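Local coordinates for protein putative phosphatase (Bacteroides thetaiotaomicron, PDB 3KYA) that is a putative phosphatase of unproven activity that binds zinc ions and joins an IPT/TIG domain to a ring of small antiparallel beta sheets, at residues K47-I52 with I80-E86; N331-R336 with Y350-Y356. All blocks are in the same frame, centred on the assembly; numbering follows the deposited sequence.

Contact 1. Residues K47-I52 with I80-E86. With EDO (1,2-ethanediol), chain E.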
loop_
_atom_site.group_PDB
_atom_site.type_symbol
_atom_site.label_atom_id
_atom_site.label_comp_id
_atom_site.label_asym_id
_atom_site.label_seq_id
_atom_site.Cartn_x
_atom_site.Cartn_y
_atom_site.Cartn_z
ATOM N N LYS A 47 5.268 34.601 16.629
ATOM C CA LYS A 47 4.378 35.746 16.467
ATOM C C LYS A 47 3.195 35.457 15.546
ATOM O O LYS A 47 2.432 36.376 15.210
ATOM C CB LYS A 47 5.179 36.954 15.940
ATOM C CG LYS A 47 6.185 37.518 16.935
ATOM C CD LYS A 47 5.470 38.196 18.100
ATOM C CE LYS A 47 6.435 38.891 19.051
ATOM N NZ LYS A 47 5.698 39.589 20.154
ATOM N N VAL A 48 3.010 34.194 15.166
ATOM C CA VAL A 48 1.927 33.839 14.252
ATOM C C VAL A 48 1.036 32.741 14.819
ATOM O O VAL A 48 1.516 31.739 15.358
ATOM C CB VAL A 48 2.505 33.399 12.898
ATOM C CG1 VAL A 48 1.424 32.778 11.989
ATOM C CG2 VAL A 48 3.203 34.581 12.207
ATOM N N LYS A 49 -0.270 32.947 14.689
ATOM C CA LYS A 49 -1.262 31.961 15.088
ATOM C C LYS A 49 -2.215 31.770 13.907
ATOM O O LYS A 49 -2.611 32.739 13.244
ATOM C CB LYS A 49 -2.004 32.396 16.357
ATOM C CG LYS A 49 -1.111 32.556 17.580
ATOM C CD LYS A 49 -0.478 31.223 18.032
ATOM C CE LYS A 49 0.506 31.390 19.191
ATOM N NZ LYS A 49 1.773 32.074 18.783
ATOM N N VAL A 50 -2.543 30.513 13.633
ATOM C CA VAL A 50 -3.405 30.152 12.520
ATOM C C VAL A 50 -4.551 29.274 12.989
ATOM O O VAL A 50 -4.356 28.360 13.795
ATOM C CB VAL A 50 -2.599 29.379 11.430
ATOM C CG1 VAL A 50 -3.523 28.852 10.318
ATOM C CG2 VAL A 50 -1.511 30.251 10.818
ATOM N N LYS A 51 -5.752 29.569 12.492
ATOM C CA LYS A 51 -6.909 28.722 12.715
ATOM C C LYS A 51 -7.453 28.312 11.355
ATOM O O LYS A 51 -7.478 29.115 10.417
ATOM C CB LYS A 51 -8.021 29.434 13.482
ATOM C CG LYS A 51 -7.813 29.575 14.959
ATOM C CD LYS A 51 -9.095 30.129 15.607
ATOM C CE LYS A 51 -8.991 30.177 17.120
ATOM N NZ LYS A 51 -10.270 30.711 17.711
ATOM N N ILE A 52 -7.861 27.053 11.253
ATOM C CA ILE A 52 -8.492 26.548 10.041
ATOM C C ILE A 52 -9.788 25.876 10.458
ATOM O O ILE A 52 -9.788 24.986 11.305
ATOM C CB ILE A 52 -7.604 25.568 9.274
ATOM C CG1 ILE A 52 -6.266 26.218 8.916
ATOM C CG2 ILE A 52 -8.327 25.090 7.984
ATOM C CD1 ILE A 52 -5.354 25.303 8.122
ATOM N N ILE A 80 -9.697 30.006 6.757
ATOM C CA ILE A 80 -8.310 30.224 7.186
ATOM C C ILE A 80 -8.176 31.603 7.804
ATOM O O ILE A 80 -8.447 32.610 7.145
ATOM C CB ILE A 80 -7.331 30.077 6.010
ATOM C CG1 ILE A 80 -7.455 28.681 5.404
ATOM C CG2 ILE A 80 -5.908 30.318 6.462
ATOM C CD1 ILE A 80 -6.706 28.481 4.122
ATOM N N GLU A 81 -7.782 31.650 9.078
ATOM C CA GLU A 81 -7.644 32.908 9.799
ATOM C C GLU A 81 -6.241 32.948 10.373
ATOM O O GLU A 81 -5.762 31.940 10.912
ATOM C CB GLU A 81 -8.714 33.019 10.890
ATOM C CG GLU A 81 -8.717 34.318 11.687
ATOM C CD GLU A 81 -9.600 34.247 12.931
ATOM O OE1 GLU A 81 -10.845 34.191 12.804
ATOM O OE2 GLU A 81 -9.051 34.274 14.049
ATOM N N ILE A 82 -5.573 34.087 10.200
ATOM C CA ILE A 82 -4.207 34.271 10.674
ATOM C C ILE A 82 -4.119 35.557 11.469
ATOM O O ILE A 82 -4.726 36.565 11.092
ATOM C CB ILE A 82 -3.196 34.330 9.505
ATOM C CG1 ILE A 82 -3.176 33.010 8.734
ATOM C CG2 ILE A 82 -1.783 34.629 10.014
ATOM C CD1 ILE A 82 -2.158 32.979 7.603
ATOM N N THR A 83 -3.389 35.507 12.579
ATOM C CA THR A 83 -3.142 36.661 13.421
ATOM C C THR A 83 -1.634 36.756 13.583
ATOM O O THR A 83 -0.989 35.787 13.996
ATOM C CB THR A 83 -3.805 36.567 14.808
ATOM O OG1 THR A 83 -5.222 36.463 14.658
ATOM C CG2 THR A 83 -3.467 37.821 15.670
ATOM N N VAL A 84 -1.081 37.904 13.216
ATOM C CA VAL A 84 0.338 38.176 13.321
ATOM C C VAL A 84 0.500 39.272 14.369
ATOM O O VAL A 84 -0.240 40.261 14.363
ATOM C CB VAL A 84 0.933 38.623 11.971
ATOM C CG1 VAL A 84 2.477 38.755 12.063
ATOM C CG2 VAL A 84 0.539 37.647 10.870
ATOM N N GLY A 85 1.449 39.085 15.284
ATOM C CA GLY A 85 1.686 40.052 16.345
ATOM C C GLY A 85 0.869 39.782 17.595
ATOM O O GLY A 85 0.039 38.869 17.624
ATOM N N GLU A 86 1.104 40.581 18.634
ATOM C CA GLU A 86 0.421 40.399 19.910
ATOM C C GLU A 86 -0.031 41.718 20.505
ATOM O O GLU A 86 0.561 42.758 20.240
ATOM C CB GLU A 86 1.350 39.714 20.910
ATOM C CG GLU A 86 1.971 38.420 20.439
ATOM C CD GLU A 86 2.827 37.791 21.520
ATOM O OE1 GLU A 86 2.249 37.429 22.566
ATOM O OE2 GLU A 86 4.065 37.685 21.342
HETATM C C1 EDO E . -6.004 33.064 14.108
HETATM O O1 EDO E . -6.498 34.401 14.210
HETATM C C2 EDO E . -5.344 32.655 15.419
HETATM O O2 EDO E . -6.297 32.554 16.477
#
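Val50 and Ile82 sit opposite each other as a non-hydrogen-bonded pair of two antiparallel strands, 48-52 and 80-84, and their side chains lie side by side on the buried face. In one of the two conformers of Ile82, CG1 comes to 3.8 Å from Val50 CG2 and CG2 to 4.2 Å from Val48 CG1. Val48 with Val84 and Ile52 with Ile80 continue this apolar layer. Between them the hydrogen-bonded pairs Lys49-Thr83 and Lys51-Glu81 each make two backbone bonds, the shortest running from Lys51 N to Glu81 O at 2.8 Å. Beyond the last bridge, Gly85 N donates to Lys47 O at 2.9 Å, and the same oxygen receives a CA-H...O contact from Val84. A salt bridge closes this exposed end. From CB and CG the Lys47 side chain bends at chi2 (-69°) and then runs straight along Glu86 OE2: CD lies 3.6 Å from that oxygen, CE 3.5 Å, and the tip NZ 2.8 Å. NZ meets OE2 on the anti side and out of the carboxylate plane, the two side chains crossing at about a right angle. The other face is polar. There 1,2-ethanediol, probably from the crystallisation liquor, rests on Lys49 CB and the Lys51 chain, and its O1 donates to Glu81 OE2 at 2.6 Å; Thr83 OG1 also lies close to O1 and is hydrogen-bonded to Thr92. This beta pairing belongs to the IPT/TIG domain, an immunoglobulin-like fold. Strand 80-84 lies between 48-52 and 91-94, strand 48-52 between 80-84 and 55-62, and the apolar face packs against Ile20 and Phe23 of strand 19-28 and Leu34 and Ile36 of strand 33-39.

Contact 2. Residues N331-R336 with Y350-Y356. With EDO (1,2-ethanediol), chain I.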
loop_
_atom_site.group_PDB
_atom_site.type_symbol
_atom_site.label_atom_id
_atom_site.label_comp_id
_atom_site.label_asym_id
_atom_site.label_seq_id
_atom_site.Cartn_x
_atom_site.Cartn_y
_atom_site.Cartn_z
ATOM N N ASN A 331 -3.958 -19.787 18.407
ATOM C CA ASN A 331 -2.653 -20.050 17.787
ATOM C C ASN A 331 -2.147 -18.986 16.800
ATOM O O ASN A 331 -1.142 -19.177 16.116
ATOM C CB ASN A 331 -2.632 -21.479 17.232
ATOM C CG ASN A 331 -2.496 -22.515 18.346
ATOM O OD1 ASN A 331 -1.503 -22.515 19.087
ATOM N ND2 ASN A 331 -3.469 -23.410 18.454
ATOM N N HIS A 332 -2.864 -17.865 16.753
ATOM C CA HIS A 332 -2.419 -16.623 16.118
ATOM C C HIS A 332 -2.234 -16.578 14.598
ATOM O O HIS A 332 -1.316 -15.937 14.099
ATOM C CB HIS A 332 -1.138 -16.168 16.858
ATOM C CG HIS A 332 -1.205 -16.409 18.334
ATOM N ND1 HIS A 332 -2.107 -15.757 19.152
ATOM C CD2 HIS A 332 -0.529 -17.272 19.131
ATOM C CE1 HIS A 332 -1.978 -16.207 20.390
ATOM N NE2 HIS A 332 -1.023 -17.123 20.405
ATOM N N TYR A 333 -3.153 -17.205 13.867
ATOM C CA TYR A 333 -3.150 -17.139 12.404
ATOM C C TYR A 333 -4.533 -17.428 11.801
ATOM O O TYR A 333 -5.442 -17.879 12.500
ATOM C CB TYR A 333 -2.081 -18.086 11.798
ATOM C CG TYR A 333 -2.371 -19.583 11.917
ATOM C CD1 TYR A 333 -2.364 -20.222 13.149
ATOM C CD2 TYR A 333 -2.604 -20.363 10.788
ATOM C CE1 TYR A 333 -2.619 -21.597 13.257
ATOM C CE2 TYR A 333 -2.861 -21.730 10.887
ATOM C CZ TYR A 333 -2.858 -22.341 12.123
ATOM O OH TYR A 333 -3.109 -23.695 12.224
ATOM N N PHE A 334 -4.672 -17.122 10.511
ATOM C CA PHE A 334 -5.845 -17.443 9.711
ATOM C C PHE A 334 -5.474 -18.432 8.603
ATOM O O PHE A 334 -4.386 -18.331 7.987
ATOM C CB PHE A 334 -6.464 -16.202 8.999
ATOM C CG PHE A 334 -7.241 -15.277 9.888
ATOM C CD1 PHE A 334 -6.607 -14.249 10.562
ATOM C CD2 PHE A 334 -8.631 -15.384 9.987
ATOM C CE1 PHE A 334 -7.335 -13.390 11.393
ATOM C CE2 PHE A 334 -9.348 -14.538 10.813
ATOM C CZ PHE A 334 -8.695 -13.534 11.502
HETATM N N MSE A 335 -6.380 -19.374 8.363
HETATM C CA MSE A 335 -6.298 -20.297 7.251
HETATM C C MSE A 335 -7.379 -19.881 6.243
HETATM O O MSE A 335 -8.329 -19.166 6.597
HETATM C CB MSE A 335 -6.508 -21.742 7.707
HETATM C CG MSE A 335 -5.526 -22.221 8.772
HETATM SE SE MSE A 335 -5.740 -24.103 9.200
HETATM C CE MSE A 335 -4.940 -24.837 7.595
ATOM N N ARG A 336 -7.215 -20.303 4.994
ATOM C CA ARG A 336 -8.164 -20.024 3.937
ATOM C C ARG A 336 -8.662 -21.335 3.362
ATOM O O ARG A 336 -7.883 -22.266 3.157
ATOM C CB ARG A 336 -7.536 -19.184 2.839
ATOM C CG ARG A 336 -8.480 -18.729 1.718
ATOM C CD ARG A 336 -7.687 -17.888 0.709
ATOM N NE ARG A 336 -8.476 -17.279 -0.369
ATOM C CZ ARG A 336 -8.993 -17.948 -1.393
ATOM N NH1 ARG A 336 -8.859 -19.261 -1.465
ATOM N NH2 ARG A 336 -9.672 -17.318 -2.336
ATOM N N TYR A 350 -5.739 -24.097 4.048
ATOM C CA TYR A 350 -4.294 -23.919 4.073
ATOM C C TYR A 350 -3.935 -22.622 4.805
ATOM O O TYR A 350 -4.748 -21.698 4.892
ATOM C CB TYR A 350 -3.716 -23.943 2.646
ATOM C CG TYR A 350 -4.259 -22.890 1.675
ATOM C CD1 TYR A 350 -3.747 -21.595 1.661
ATOM C CD2 TYR A 350 -5.256 -23.203 0.748
ATOM C CE1 TYR A 350 -4.216 -20.640 0.766
ATOM C CE2 TYR A 350 -5.729 -22.252 -0.160
ATOM C CZ TYR A 350 -5.207 -20.975 -0.138
ATOM O OH TYR A 350 -5.657 -20.024 -1.029
ATOM N N ASN A 351 -2.712 -22.570 5.328
ATOM C CA ASN A 351 -2.248 -21.392 6.056
ATOM C C ASN A 351 -2.251 -20.172 5.131
ATOM O O ASN A 351 -1.764 -20.228 4.014
ATOM C CB ASN A 351 -0.876 -21.635 6.690
ATOM C CG ASN A 351 -0.903 -22.748 7.727
ATOM O OD1 ASN A 351 -1.884 -23.479 7.842
ATOM N ND2 ASN A 351 0.193 -22.898 8.470
ATOM N N PHE A 352 -2.847 -19.078 5.601
ATOM C CA PHE A 352 -3.004 -17.854 4.798
ATOM C C PHE A 352 -2.213 -16.652 5.334
ATOM O O PHE A 352 -1.300 -16.170 4.657
ATOM C CB PHE A 352 -4.514 -17.544 4.649
ATOM C CG PHE A 352 -4.811 -16.300 3.832
ATOM C CD1 PHE A 352 -4.297 -16.149 2.548
ATOM C CD2 PHE A 352 -5.631 -15.300 4.339
ATOM C CE1 PHE A 352 -4.569 -14.999 1.803
ATOM C CE2 PHE A 352 -5.893 -14.147 3.602
ATOM C CZ PHE A 352 -5.377 -14.005 2.337
ATOM N N VAL A 353 -2.554 -16.154 6.522
ATOM C CA VAL A 353 -1.826 -15.024 7.119
ATOM C C VAL A 353 -1.557 -15.274 8.597
ATOM O O VAL A 353 -2.356 -15.907 9.278
ATOM C CB VAL A 353 -2.564 -13.675 6.964
ATOM C CG1 VAL A 353 -2.612 -13.238 5.491
ATOM C CG2 VAL A 353 -3.971 -13.759 7.574
ATOM N N GLY A 354 -0.424 -14.768 9.082
ATOM C CA GLY A 354 -0.027 -14.959 10.467
ATOM C C GLY A 354 0.909 -16.150 10.609
ATOM O O GLY A 354 1.013 -16.985 9.700
ATOM N N GLY A 355 1.577 -16.222 11.762
ATOM C CA GLY A 355 2.498 -17.298 12.081
ATOM C C GLY A 355 1.909 -18.382 12.963
ATOM O O GLY A 355 1.494 -18.125 14.080
ATOM N N TYR A 356 1.868 -19.593 12.419
ATOM C CA TYR A 356 1.444 -20.809 13.107
ATOM C C TYR A 356 2.066 -20.911 14.509
ATOM O O TYR A 356 3.270 -21.116 14.637
ATOM C CB TYR A 356 1.876 -22.008 12.233
ATOM C CG TYR A 356 1.717 -23.393 12.822
ATOM C CD1 TYR A 356 0.513 -24.071 12.741
ATOM C CD2 TYR A 356 2.807 -24.060 13.386
ATOM C CE1 TYR A 356 0.372 -25.361 13.259
ATOM C CE2 TYR A 356 2.678 -25.345 13.907
ATOM C CZ TYR A 356 1.457 -25.991 13.838
ATOM O OH TYR A 356 1.314 -27.260 14.349
HETATM C C1 EDO I . -6.915 -19.927 -5.493
HETATM O O1 EDO I . -8.264 -20.373 -5.640
HETATM C C2 EDO I . -6.613 -19.700 -4.024
HETATM O O2 EDO I . -6.946 -20.854 -3.249
HETATM O O HOH W 1 0.972 -14.567 14.210
HETATM O O HOH W 2 -2.096 -25.032 10.060
#
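Phe334 O accepts two backbone bonds, from Phe352 N at 2.9 Å and from Val353 N at 3.2 Å, while Phe334 N donates almost straight to Val353 O. Beside these bonds Phe334 CB touches Val353 CG2 at 3.8 Å. Two residues along, Arg336 and Tyr350 exchange backbone bonds. Their side chains run alongside each other: the Arg336 chain, extended from CG to NE, brings CD to 3.4 Å from Tyr350 OH, and Arg336 O lies over one face of the tyrosine ring. Arg336 CD also stands over a face of the Phe352 ring, whose opposite face meets Val353 CG1. Two residues set against one make a classic beta bulge, here in the hairpin of strands 333-340 and 345-352, the last two of one blade in what is consistent with a six-bladed beta propeller; 345-352 is an edge strand, and the chain turns a corner at Val353. Past that corner the chain brings Tyr356 to Tyr333, whose CG lies between the backbone N and the carbonyl carbon (chi1 70°). Tyr356 CA sits over a face of the Tyr333 ring, and the Tyr356 ring edge approaches in an offset edge-to-face pair, planes 67° apart. One water joins Tyr333 OH to Asn351 OD1, and another links His332 O with Gly355 N. In the next shell Trp311 NE1 is hydrogen-bonded to Tyr333 OH, and Asp308 holds the Tyr356 hydroxyl. Asp338 forms a salt bridge with Arg336 NH1 and, with Tyr350 OH, binds a 1,2-ethanediol that also meets Thr24 O of the second subunit. Tyr68 of that subunit stacks edge-to-face with Tyr350.

Overall arrangement
From the N terminus the chain first builds the IPT/TIG domain, where contact 1 brings 80-86 back against 47-52 and closes a loop of 27 residues containing strands 55-62 and 66-70. It then passes through the sheets that follow before 331-336 meets 350-356. Contact 2 closes a shorter loop of 13 residues, the turn end of one hairpin. The two closures come in series, neither nesting nor crossing, and their centres lie 53 Å apart, with nearest atoms about 38 Å apart. Contact 1 ties neighbouring strands of the N-terminal domain, whereas contact 2 pairs the last two strands of one four-stranded sheet, with Tyr350 beside the second subunit.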